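Local coordinates for DUF2235 domain-containing protein (Pseudomonas aeruginosa, PDB 4O5P), which is a type VI secretion effector, Tle1, that acts as a phospholipase and probably hydrolyses membrane lipids through an alpha/beta-hydrolase catalytic domain, at residues Trp249-Glu252 against Leu253-Ser257. Numbering follows the deposited sequence.
Sequences WLQE and LTRVS
Leu-250 and Thr-254 meet in the last turn of helix 238-254, which in this alpha/beta-hydrolase fold begins directly after Ser-237, in a GxSxG pattern consistent with a nucleophile elbow. Backbone bonds close the turn: Leu-253 N donates to Trp-249 O at 3.0 Å, and Arg-255 N to Gln-251 O at 2.9 Å, the second made by the first residue to depart from helical phi/psi. Gln-251 O also accepts a bond from Thr-254 N, at 3.3 Å; both donors approach from one face of the carbonyl, Thr-254 N lying 72° out of its plane.

A side-chain bond reinforces the turn. With chi1 at 59°, Thr-254 OG1 sits between its own N and carbonyl carbon and donates to Leu-250 O at 2.8 Å, from above the carbonyl plane. The same oxygen takes a weak bond from Thr-254 N.

Apolar contact is slight: Leu-250 CD1 touches Thr-254 CG2 at 3.7 Å, and both side chains pack on Ile-272 of strand 270-280. Leu-253 leans on Leu-203 of helix 195-219.

Among the polar side chains, Glu-252 OE1 forms a salt bridge with Arg-199 of that helix. Gln-251 and Arg-255 run side by side, amide and guanidinium planes 53° apart. Gln-251 NE2 donates to Asp-310 O; Arg-255 NH1 lies 3.2 Å from that NE2, but both are donors and no hydrogen bond links them.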
ATOM      1  N   TRP A 249      -8.667   4.709  13.495  1.00 17.88           N
ATOM      2  CA  TRP A 249      -8.104   5.424  14.648  1.00 19.92           C
ATOM      3  C   TRP A 249      -8.781   6.789  14.870  1.00 18.51           C
ATOM      4  O   TRP A 249      -8.940   7.263  16.006  1.00 20.37           O
ATOM      5  CB  TRP A 249      -6.582   5.588  14.491  1.00 15.94           C
ATOM      6  CG  TRP A 249      -5.840   4.274  14.453  1.00 18.73           C
ATOM      7  CD1 TRP A 249      -6.386   3.010  14.522  1.00 17.43           C
ATOM      8  CD2 TRP A 249      -4.418   4.086  14.337  1.00 19.31           C
ATOM      9  NE1 TRP A 249      -5.387   2.064  14.457  1.00 19.69           N
ATOM     10  CE2 TRP A 249      -4.175   2.693  14.337  1.00 16.83           C
ATOM     11  CE3 TRP A 249      -3.330   4.959  14.236  1.00 19.00           C
ATOM     12  CZ2 TRP A 249      -2.886   2.156  14.246  1.00 20.12           C
ATOM     13  CZ3 TRP A 249      -2.044   4.423  14.145  1.00 18.70           C
ATOM     14  CH2 TRP A 249      -1.838   3.033  14.140  1.00 19.05           C
ATOM     15  N   LEU A 250      -9.209   7.416  13.784  1.00 21.33           N
ATOM     16  CA  LEU A 250      -9.865   8.704  13.892  1.00 18.33           C
ATOM     17  C   LEU A 250     -11.254   8.495  14.484  1.00 22.30           C
ATOM     18  O   LEU A 250     -11.692   9.252  15.367  1.00 20.96           O
ATOM     19  CB  LEU A 250      -9.926   9.389  12.536  1.00 15.87           C
ATOM     20  CG  LEU A 250     -10.645  10.738  12.494  1.00 20.32           C
ATOM     21  CD1 LEU A 250      -9.985  11.736  13.455  1.00 19.82           C
ATOM     22  CD2 LEU A 250     -10.639  11.272  11.075  1.00 19.51           C
ATOM     23  N   GLN A 251     -11.934   7.455  14.013  1.00 19.87           N
ATOM     24  CA  GLN A 251     -13.265   7.157  14.525  1.00 21.93           C
ATOM     25  C   GLN A 251     -13.212   6.860  16.013  1.00 23.03           C
ATOM     26  O   GLN A 251     -14.037   7.371  16.780  1.00 22.57           O
ATOM     27  CB  GLN A 251     -13.892   5.976  13.793  1.00 22.76           C
ATOM     28  CG  GLN A 251     -15.328   5.747  14.190  1.00 24.03           C
ATOM     29  CD  GLN A 251     -15.904   4.477  13.606  1.00 28.73           C
ATOM     30  OE1 GLN A 251     -15.179   3.506  13.344  1.00 24.21           O
ATOM     31  NE2 GLN A 251     -17.220   4.469  13.403  1.00 23.30           N
ATOM     32  N   GLU A 252     -12.240   6.038  16.403  1.00 21.48           N
ATOM     33  CA  GLU A 252     -11.987   5.720  17.800  1.00 23.65           C
ATOM     34  C   GLU A 252     -11.742   6.995  18.626  1.00 22.72           C
ATOM     35  O   GLU A 252     -12.262   7.134  19.738  1.00 20.39           O
ATOM     36  CB  GLU A 252     -10.792   4.747  17.902  1.00 21.74           C
ATOM     37  CG  GLU A 252      -9.621   5.270  18.740  1.00 28.25           C
ATOM     38  CD  GLU A 252      -8.241   4.791  18.260  1.00 32.62           C
ATOM     39  OE1 GLU A 252      -8.069   3.554  18.037  1.00 28.79           O
ATOM     40  OE2 GLU A 252      -7.330   5.661  18.130  1.00 26.22           O
ATOM     41  N   LEU A 253     -10.960   7.925  18.075  1.00 19.39           N
ATOM     42  CA  LEU A 253     -10.622   9.159  18.791  1.00 23.42           C
ATOM     43  C   LEU A 253     -11.778  10.150  18.951  1.00 25.42           C
ATOM     44  O   LEU A 253     -11.808  10.942  19.905  1.00 23.02           O
ATOM     45  CB  LEU A 253      -9.488   9.875  18.073  1.00 21.40           C
ATOM     46  CG  LEU A 253      -8.082   9.477  18.495  1.00 25.83           C
ATOM     47  CD1 LEU A 253      -7.082   9.868  17.419  1.00 26.25           C
ATOM     48  CD2 LEU A 253      -7.744  10.155  19.810  1.00 24.09           C
ATOM     49  N   THR A 254     -12.711  10.129  18.007  1.00 23.43           N
ATOM     50  CA  THR A 254     -13.707  11.191  17.929  1.00 21.98           C
ATOM     51  C   THR A 254     -15.125  10.740  18.270  1.00 25.81           C
ATOM     52  O   THR A 254     -16.026  11.571  18.448  1.00 26.79           O
ATOM     53  CB  THR A 254     -13.697  11.816  16.528  1.00 21.51           C
ATOM     54  OG1 THR A 254     -13.969  10.800  15.560  1.00 22.68           O
ATOM     55  CG2 THR A 254     -12.334  12.456  16.239  1.00 17.85           C
ATOM     56  N   ARG A 255     -15.332   9.428  18.320  1.00 22.98           N
ATOM     57  CA  ARG A 255     -16.613   8.876  18.745  1.00 24.75           C
ATOM     58  C   ARG A 255     -16.916   9.362  20.166  1.00 30.04           C
ATOM     59  O   ARG A 255     -16.228   9.001  21.123  1.00 29.15           O
ATOM     60  CB  ARG A 255     -16.598   7.343  18.678  1.00 24.01           C
ATOM     61  CG  ARG A 255     -17.770   6.652  19.383  1.00 31.52           C
ATOM     62  CD  ARG A 255     -17.767   5.135  19.193  1.00 35.47           C
ATOM     63  NE  ARG A 255     -18.745   4.738  18.184  1.00 43.21           N
ATOM     64  CZ  ARG A 255     -18.430   4.391  16.941  1.00 40.19           C
ATOM     65  NH1 ARG A 255     -17.153   4.359  16.574  1.00 40.05           N
ATOM     66  NH2 ARG A 255     -19.384   4.065  16.073  1.00 33.67           N
ATOM     67  N   VAL A 256     -17.934  10.202  20.301  1.00 29.62           N
ATOM     68  CA  VAL A 256     -18.227  10.781  21.607  1.00 35.10           C
ATOM     69  C   VAL A 256     -19.408  10.036  22.172  1.00 41.67           C
ATOM     70  O   VAL A 256     -19.262   9.291  23.138  1.00 50.89           O
ATOM     71  CB  VAL A 256     -18.425  12.319  21.568  1.00 33.36           C
ATOM     72  CG1 VAL A 256     -19.221  12.754  20.350  1.00 34.23           C
ATOM     73  CG2 VAL A 256     -19.077  12.802  22.850  1.00 42.94           C
ATOM     74  N   SER A 257     -20.569  10.236  21.558  1.00 42.74           N
ATOM     75  CA  SER A 257     -21.640   9.274  21.634  1.00 44.09           C
ATOM     76  C   SER A 257     -22.006   8.868  23.056  1.00 45.53           C
ATOM     77  O   SER A 257     -21.894   7.698  23.439  1.00 47.05           O
ATOM     78  CB  SER A 257     -21.222   8.068  20.819  1.00 45.54           C
ATOM     79  OG  SER A 257     -20.668   8.531  19.603  1.00 49.02           O
TER